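Long-range contacts in methylated-DNA--protein-cysteine methyltransferase (Thermococcus kodakarensis, PDB 1MGT), which repairs O6-methylguanine and O4-methylthymine in DNA by transferring the methyl group to one of its own cysteines, which inactivates the enzyme irreversibly: residues A28-D32 and E158-L163; S3-V9 and P64-F68; E93-Y97 and A129-P134. All blocks are in the same frame, centred on the assembly; numbering follows the deposited sequence.

Contact 1 (A28-D32 and E158-L163); sequences AFAFD and EEKKFL
With CG set between its backbone N and carbonyl carbon (chi1 76°), Phe-29 sends its ring from the end of strand 24-30 toward Glu-159 and Leu-163, while a bend at chi2 folds the Glu-159 chain past both phenylalanines. The far corner of the Phe-29 ring does the touching: CZ lies 3.7 Å from Glu-159 CB, and the same CZ is 3.7 Å from Leu-163 CD1. Phe-31 runs alongside Glu-159 in the opposite sense, its CE1 3.7 Å from Glu-159 CG, with ring and carboxylate planes only 23° apart. Its leading edge meets a face of the Phe-162 ring in a T-shaped pair, centroids 5.6 Å apart and planes at 87°. The Glu-159 carboxylate is paired with Arg-39 of helix 33-49, and its OE2 also accepts a hydrogen bond of 2.8 Å from a water O. That water in turn accepts one from Phe-31 N, 2.9 Å away, so the carboxylate is linked through water to the backbone just past the strand. Were Phe-31 replaced by an alanine, the Phe-162 face would probably lose its edge partner and a gap would open beside the CG of Glu-159. This is a strand-to-helix interface between the N-terminal and DNA-binding regions of an MGMT-family protein, with the Leu-163 side chain about 7 Å from that of Cys-141, the inferred methyl acceptor.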
# COMPACT_ATOMS: atom_id res chain seq x y z
N ALA A 28 -3.35 2.74 5.26
CA ALA A 28 -4.18 3.53 4.37
C ALA A 28 -3.57 4.95 4.37
O ALA A 28 -2.86 5.34 5.28
CB ALA A 28 -5.64 3.63 4.75
N PHE A 29 -3.88 5.72 3.32
CA PHE A 29 -3.35 7.09 3.29
C PHE A 29 -4.34 7.94 2.48
O PHE A 29 -5.13 7.42 1.71
CB PHE A 29 -1.96 7.23 2.76
CG PHE A 29 -1.80 7.14 1.27
CD1 PHE A 29 -1.60 8.29 0.52
CD2 PHE A 29 -1.85 5.91 0.64
CE1 PHE A 29 -1.43 8.21 -0.86
CE2 PHE A 29 -1.68 5.84 -0.74
CZ PHE A 29 -1.48 6.99 -1.47
N ALA A 30 -4.26 9.25 2.73
CA ALA A 30 -5.19 10.14 2.01
C ALA A 30 -4.68 11.57 2.24
O ALA A 30 -3.76 11.78 3.03
CB ALA A 30 -6.59 10.00 2.59
N PHE A 31 -5.31 12.52 1.57
CA PHE A 31 -4.88 13.92 1.76
C PHE A 31 -5.69 14.65 2.81
O PHE A 31 -5.45 15.85 3.03
CB PHE A 31 -5.01 14.65 0.42
CG PHE A 31 -4.14 14.07 -0.67
CD1 PHE A 31 -4.71 13.72 -1.88
CD2 PHE A 31 -2.79 13.91 -0.45
CE1 PHE A 31 -3.89 13.20 -2.89
CE2 PHE A 31 -1.97 13.39 -1.45
CZ PHE A 31 -2.55 13.05 -2.66
N ASP A 32 -6.63 13.97 3.46
CA ASP A 32 -7.43 14.63 4.51
C ASP A 32 -7.83 13.54 5.51
O ASP A 32 -7.89 12.37 5.13
CB ASP A 32 -8.61 15.38 3.93
CG ASP A 32 -9.68 14.49 3.34
OD1 ASP A 32 -9.64 14.26 2.12
OD2 ASP A 32 -10.56 14.03 4.10
N GLU A 158 -5.29 10.61 -8.19
CA GLU A 158 -4.41 11.70 -7.78
C GLU A 158 -3.37 11.19 -6.79
O GLU A 158 -2.24 11.67 -6.79
CB GLU A 158 -5.22 12.85 -7.16
CG GLU A 158 -6.02 13.60 -8.23
CD GLU A 158 -5.09 14.33 -9.19
OE1 GLU A 158 -4.07 14.90 -8.71
OE2 GLU A 158 -5.38 14.32 -10.41
N GLU A 159 -3.80 10.24 -5.93
CA GLU A 159 -2.87 9.67 -4.96
C GLU A 159 -1.79 8.88 -5.72
O GLU A 159 -0.62 8.95 -5.36
CB GLU A 159 -3.62 8.75 -3.99
CG GLU A 159 -4.39 9.52 -2.92
CD GLU A 159 -5.79 9.92 -3.28
OE1 GLU A 159 -6.14 10.07 -4.47
OE2 GLU A 159 -6.61 10.10 -2.33
N LYS A 160 -2.22 8.13 -6.74
CA LYS A 160 -1.21 7.35 -7.51
C LYS A 160 -0.20 8.27 -8.18
O LYS A 160 1.02 8.04 -8.16
CB LYS A 160 -1.91 6.49 -8.57
CG LYS A 160 -0.93 5.43 -9.15
CD LYS A 160 -1.71 4.56 -10.14
CE LYS A 160 -0.92 3.34 -10.60
NZ LYS A 160 -1.74 2.49 -11.50
N LYS A 161 -0.68 9.33 -8.79
CA LYS A 161 0.15 10.32 -9.47
C LYS A 161 1.10 11.02 -8.52
O LYS A 161 2.26 11.29 -8.82
CB LYS A 161 -0.73 11.36 -10.16
CG LYS A 161 -1.06 11.05 -11.60
CD LYS A 161 -2.08 12.00 -12.20
CE LYS A 161 -1.65 13.45 -12.13
NZ LYS A 161 -2.66 14.35 -12.79
N PHE A 162 0.62 11.32 -7.31
CA PHE A 162 1.44 11.96 -6.30
C PHE A 162 2.62 11.08 -5.91
O PHE A 162 3.77 11.54 -5.77
CB PHE A 162 0.57 12.32 -5.09
CG PHE A 162 1.36 12.67 -3.87
CD1 PHE A 162 1.96 13.90 -3.74
CD2 PHE A 162 1.49 11.73 -2.85
CE1 PHE A 162 2.70 14.21 -2.60
CE2 PHE A 162 2.22 12.03 -1.72
CZ PHE A 162 2.82 13.27 -1.60
N LEU A 163 2.33 9.79 -5.68
CA LEU A 163 3.36 8.85 -5.34
C LEU A 163 4.36 8.71 -6.52
O LEU A 163 5.55 8.72 -6.26
CB LEU A 163 2.81 7.46 -4.99
CG LEU A 163 2.00 7.45 -3.65
CD1 LEU A 163 1.53 6.03 -3.38
CD2 LEU A 163 2.87 8.00 -2.53
O HOH W 1 -7.36 11.81 -0.29

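Contact 2 (S3-V9 and P64-F68); sequences SVEKFRV and PEKVF. With SO4 (sulfate ion), chain C.
Phe-7 and Phe-68 lie one over the other as an offset stack, their planes 7° apart and centroids 4.4 Å apart. The two side chains pass in opposite directions, and each ring therefore receives the other's CB as well as its ring carbons. Phe-68 CB stands 3.8 Å from the Phe-7 ring centroid, almost on the ring normal, and Phe-7 CB sits 3.9 Å from the Phe-68 centroid: two CH-pi contacts that accompany the stack. Different first torsions bring the rings together. Phe-7 CG is anti to its carbonyl carbon (chi1 -62°), whereas Phe-68 CG is anti to its backbone N (chi1 -177°), which carries that ring from helix 63-71 over to the strand. Val-9 CG2 then closes on the rim of Phe-68, 3.6 Å from CE1 and in the ring plane. At the other end, the Pro-64 ring packs on the strand, its CG against Ser-3 CB and its CB against Glu-5 CB. Ser-3 OG is turned to Gln-59 O and Ser-61. The extended Glu-5 chain crosses the proline at about a right angle, and its OE1 takes a hydrogen bond of 2.8 Å from a water O that also accepts from Glu-65 N, 3.0 Å away. On the strand's other side, Lys-6 and Arg-8 grip a sulfate, probably from the crystallisation liquor: Arg-8 NH1 reaches O4 at 2.8 Å, nearly straight, while Lys-6 NZ and Arg-8 NH2 share O1. The whole is a helix packed on an outer strand of the three-stranded antiparallel sheet in the N-terminal region, whose sequence family belongs to the RNase H clan.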
# COMPACT_ATOMS: atom_id res chain seq x y z
N SER A 3 -3.03 3.69 14.48
CA SER A 3 -2.20 4.85 14.67
C SER A 3 -2.43 5.75 13.44
O SER A 3 -2.39 5.21 12.33
CB SER A 3 -0.70 4.59 14.79
OG SER A 3 -0.41 3.80 15.91
N VAL A 4 -2.67 7.02 13.70
CA VAL A 4 -2.92 7.98 12.61
C VAL A 4 -2.01 9.18 12.78
O VAL A 4 -1.90 9.72 13.89
CB VAL A 4 -4.39 8.41 12.60
CG1 VAL A 4 -4.65 9.60 11.68
CG2 VAL A 4 -5.30 7.26 12.15
N GLU A 5 -1.35 9.62 11.69
CA GLU A 5 -0.46 10.77 11.82
C GLU A 5 -0.46 11.56 10.51
O GLU A 5 -0.67 11.01 9.44
CB GLU A 5 0.96 10.32 12.17
CG GLU A 5 1.93 11.45 12.38
CD GLU A 5 3.27 11.07 12.94
OE1 GLU A 5 3.48 9.91 13.33
OE2 GLU A 5 4.15 11.97 12.96
N LYS A 6 -0.29 12.87 10.65
CA LYS A 6 -0.29 13.74 9.46
C LYS A 6 1.15 14.15 9.19
O LYS A 6 1.95 14.31 10.13
CB LYS A 6 -1.18 14.92 9.79
CG LYS A 6 -1.04 16.21 9.04
CD LYS A 6 -1.87 17.26 9.78
CE LYS A 6 -1.77 18.63 9.15
NZ LYS A 6 -2.32 19.64 10.11
N PHE A 7 1.53 14.24 7.92
CA PHE A 7 2.88 14.63 7.54
C PHE A 7 2.80 15.70 6.45
O PHE A 7 1.86 15.69 5.65
CB PHE A 7 3.67 13.44 6.92
CG PHE A 7 3.82 12.31 7.92
CD1 PHE A 7 2.87 11.32 8.02
CD2 PHE A 7 4.91 12.30 8.78
CE1 PHE A 7 3.03 10.30 8.96
CE2 PHE A 7 5.07 11.30 9.72
CZ PHE A 7 4.11 10.29 9.80
N ARG A 8 3.78 16.58 6.42
CA ARG A 8 3.79 17.59 5.37
C ARG A 8 4.85 17.21 4.32
O ARG A 8 5.91 16.70 4.66
CB ARG A 8 4.21 18.94 5.96
CG ARG A 8 3.15 19.53 6.87
CD ARG A 8 3.46 21.00 7.24
NE ARG A 8 2.46 21.39 8.25
CZ ARG A 8 1.22 21.73 8.00
NH1 ARG A 8 0.71 21.79 6.77
NH2 ARG A 8 0.42 22.03 9.03
N VAL A 9 4.53 17.42 3.06
CA VAL A 9 5.48 17.18 1.95
C VAL A 9 5.35 18.49 1.15
O VAL A 9 4.51 18.61 0.28
CB VAL A 9 5.24 15.97 1.10
CG1 VAL A 9 6.36 15.87 0.03
CG2 VAL A 9 5.24 14.69 1.93
N PRO A 64 3.36 4.87 11.49
CA PRO A 64 3.07 5.91 10.52
C PRO A 64 4.36 6.59 10.05
O PRO A 64 4.55 6.83 8.85
CB PRO A 64 2.16 6.88 11.26
CG PRO A 64 1.43 5.94 12.23
CD PRO A 64 2.58 5.05 12.74
N GLU A 65 5.27 6.92 10.96
CA GLU A 65 6.52 7.55 10.58
C GLU A 65 7.37 6.59 9.74
O GLU A 65 8.04 7.05 8.83
CB GLU A 65 7.32 8.04 11.78
CG GLU A 65 8.51 8.91 11.34
CD GLU A 65 9.42 9.27 12.48
OE1 GLU A 65 10.39 10.04 12.27
OE2 GLU A 65 9.19 8.80 13.62
N LYS A 66 7.36 5.30 10.04
CA LYS A 66 8.18 4.36 9.24
C LYS A 66 7.63 4.30 7.82
O LYS A 66 8.38 4.31 6.84
CB LYS A 66 8.18 2.97 9.85
CG LYS A 66 9.04 2.85 11.11
CD LYS A 66 8.85 1.42 11.63
CE LYS A 66 9.72 1.15 12.86
NZ LYS A 66 9.34 -0.21 13.39
N VAL A 67 6.30 4.26 7.68
CA VAL A 67 5.66 4.25 6.38
C VAL A 67 6.02 5.55 5.64
O VAL A 67 6.35 5.51 4.46
CB VAL A 67 4.16 4.06 6.45
CG1 VAL A 67 3.52 4.20 5.07
CG2 VAL A 67 3.82 2.70 7.07
N PHE A 68 6.00 6.72 6.30
CA PHE A 68 6.36 7.97 5.67
C PHE A 68 7.81 7.93 5.15
O PHE A 68 8.08 8.48 4.07
CB PHE A 68 6.21 9.13 6.66
CG PHE A 68 6.52 10.48 6.06
CD1 PHE A 68 5.70 11.03 5.11
CD2 PHE A 68 7.65 11.16 6.49
CE1 PHE A 68 5.98 12.27 4.55
CE2 PHE A 68 7.95 12.41 5.94
CZ PHE A 68 7.12 12.95 4.98
S SO4 C . -3.00 22.24 7.68
O1 SO4 C . -2.28 22.00 8.96
O2 SO4 C . -3.87 23.45 7.83
O3 SO4 C . -3.85 21.08 7.31
O4 SO4 C . -2.02 22.49 6.57
O HOH W 2 4.73 7.46 13.87

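Contact 3 (E93-Y97 and A129-P134); sequences EKKVY and AMKRNP. With SO4 (sulfate ion), chain D.
A buried helix-to-helix-end contact joins helix 91-103 to the C-terminal end of helix 123-131 and the turn after it, with Tyr-97 reaching across. Its hydroxyl donates to Ala-129 O over 2.6 Å, meeting the carbonyl at 135° and tilted 23° from its plane. That oxygen also receives a weak bond from Arg-132 N. Asn-133 OD1 lies above the centre of the Tyr-97 ring while it accepts a hydrogen bond from Tyr-135 N, Glu-93 O is on the opposite face, and Met-130 CE meets the ring edge. The carbon pair Val-96 CG1 and Met-130 CE is tight at 3.5 Å, because the Met-130 chain bends at chi2 (-59°) and chi3 and brings its methyl back toward helix 91-103. Both segments belong to the DNA-binding region, of the helix-turn-helix clan, and here they back the active site: Met-130 and Asn-133 also touch Cys-141, the inferred methyl acceptor. Glu-93 OE1 forms a salt bridge with Arg-50, and its OE2 lies 3.7 Å from Arg-132 CD. Arg-132 NE holds a sulfate, probably from the crystallisation liquor, through O2 at 3.3 Å, and its NH1 bonds to Gly-128 O; Arg-50 binds the same ion.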
# COMPACT_ATOMS: atom_id res chain seq x y z
N GLU A 93 -1.61 -13.83 -3.40
CA GLU A 93 -1.42 -12.40 -3.19
C GLU A 93 -0.07 -12.11 -2.58
O GLU A 93 0.62 -11.17 -2.99
CB GLU A 93 -2.56 -11.84 -2.30
CG GLU A 93 -3.90 -11.85 -3.04
CD GLU A 93 -5.09 -11.77 -2.09
OE1 GLU A 93 -4.87 -11.75 -0.85
OE2 GLU A 93 -6.24 -11.74 -2.59
N LYS A 94 0.36 -12.87 -1.58
CA LYS A 94 1.63 -12.67 -0.93
C LYS A 94 2.78 -12.78 -1.94
O LYS A 94 3.71 -11.96 -1.87
CB LYS A 94 1.88 -13.71 0.17
CG LYS A 94 3.24 -13.56 0.87
CD LYS A 94 3.17 -14.33 2.21
CE LYS A 94 4.50 -14.18 2.96
NZ LYS A 94 4.64 -15.27 3.97
N LYS A 95 2.70 -13.76 -2.81
CA LYS A 95 3.74 -13.98 -3.84
C LYS A 95 3.84 -12.76 -4.74
O LYS A 95 4.94 -12.27 -5.03
CB LYS A 95 3.41 -15.23 -4.64
CG LYS A 95 4.29 -15.55 -5.85
CD LYS A 95 3.54 -16.56 -6.74
CE LYS A 95 4.38 -17.07 -7.89
NZ LYS A 95 3.49 -17.60 -8.99
N VAL A 96 2.69 -12.26 -5.16
CA VAL A 96 2.70 -11.05 -6.00
C VAL A 96 3.28 -9.88 -5.24
O VAL A 96 4.16 -9.14 -5.74
CB VAL A 96 1.29 -10.75 -6.51
CG1 VAL A 96 1.20 -9.37 -7.16
CG2 VAL A 96 0.79 -11.84 -7.45
N TYR A 97 2.82 -9.64 -4.00
CA TYR A 97 3.31 -8.50 -3.22
C TYR A 97 4.80 -8.53 -2.97
O TYR A 97 5.53 -7.55 -3.05
CB TYR A 97 2.57 -8.37 -1.85
CG TYR A 97 1.08 -8.23 -1.99
CD1 TYR A 97 0.48 -7.75 -3.14
CD2 TYR A 97 0.22 -8.57 -0.92
CE1 TYR A 97 -0.88 -7.62 -3.29
CE2 TYR A 97 -1.15 -8.45 -1.07
CZ TYR A 97 -1.71 -7.98 -2.22
OH TYR A 97 -3.08 -7.88 -2.37
N ALA A 129 -5.29 -8.71 -7.18
CA ALA A 129 -4.39 -8.62 -6.06
C ALA A 129 -4.04 -7.17 -5.75
O ALA A 129 -3.92 -6.79 -4.58
CB ALA A 129 -3.13 -9.45 -6.29
N MET A 130 -3.87 -6.32 -6.77
CA MET A 130 -3.54 -4.92 -6.51
C MET A 130 -4.71 -4.21 -5.84
O MET A 130 -4.50 -3.41 -4.92
CB MET A 130 -3.17 -4.16 -7.78
CG MET A 130 -1.92 -4.67 -8.49
SD MET A 130 -0.46 -4.60 -7.45
CE MET A 130 -0.33 -6.27 -6.89
N LYS A 131 -5.93 -4.52 -6.30
CA LYS A 131 -7.10 -3.89 -5.69
C LYS A 131 -7.22 -4.21 -4.20
O LYS A 131 -7.66 -3.38 -3.38
CB LYS A 131 -8.37 -4.45 -6.37
CG LYS A 131 -9.64 -3.73 -5.91
CD LYS A 131 -10.85 -4.48 -6.43
CE LYS A 131 -12.07 -3.54 -6.49
NZ LYS A 131 -13.32 -4.38 -6.51
N ARG A 132 -6.85 -5.42 -3.84
CA ARG A 132 -6.93 -5.90 -2.47
C ARG A 132 -5.73 -5.64 -1.62
O ARG A 132 -5.76 -6.07 -0.45
CB ARG A 132 -7.24 -7.41 -2.47
CG ARG A 132 -8.65 -7.69 -3.04
CD ARG A 132 -8.77 -9.13 -3.47
NE ARG A 132 -10.13 -9.51 -3.84
CZ ARG A 132 -10.66 -9.34 -5.04
NH1 ARG A 132 -9.94 -8.80 -6.02
NH2 ARG A 132 -11.91 -9.72 -5.29
N ASN A 133 -4.67 -5.02 -2.12
CA ASN A 133 -3.48 -4.82 -1.32
C ASN A 133 -3.79 -4.06 -0.04
O ASN A 133 -4.20 -2.90 -0.09
CB ASN A 133 -2.47 -4.03 -2.18
CG ASN A 133 -1.19 -3.71 -1.44
OD1 ASN A 133 -0.84 -4.39 -0.48
ND2 ASN A 133 -0.49 -2.68 -1.93
N PRO A 134 -3.57 -4.67 1.12
CA PRO A 134 -3.81 -3.99 2.39
C PRO A 134 -2.64 -3.15 2.81
O PRO A 134 -2.63 -2.47 3.84
CB PRO A 134 -4.04 -5.18 3.35
CG PRO A 134 -3.17 -6.26 2.82
CD PRO A 134 -3.13 -6.06 1.32
S SO4 D . -12.15 -11.67 -1.29
O1 SO4 D . -12.12 -12.19 0.11
O2 SO4 D . -12.05 -10.17 -1.27
O3 SO4 D . -13.44 -12.07 -1.94
O4 SO4 D . -11.01 -12.23 -2.09

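Contacts 1 and 2 have centres about 12 Å apart and reach the same antiparallel sheet, one at strand 24-30 and the other at strand 2-9, its two outermost strands. Their segments alternate along the chain, 3-9, 28-32, 64-68 and 158-163. Contact 3 comes after contact 2 closes and is nested inside the loop closed by contact 1, yet its centre lies about 18 Å from that of contact 1 and about 22 Å from that of contact 2, on the opposite side of the chain's centre. Contact 2 thus stays within the N-terminal region and contact 3 within the DNA-binding region, while contact 1 joins the two; contacts 1 and 3 both have residues near Cys-141.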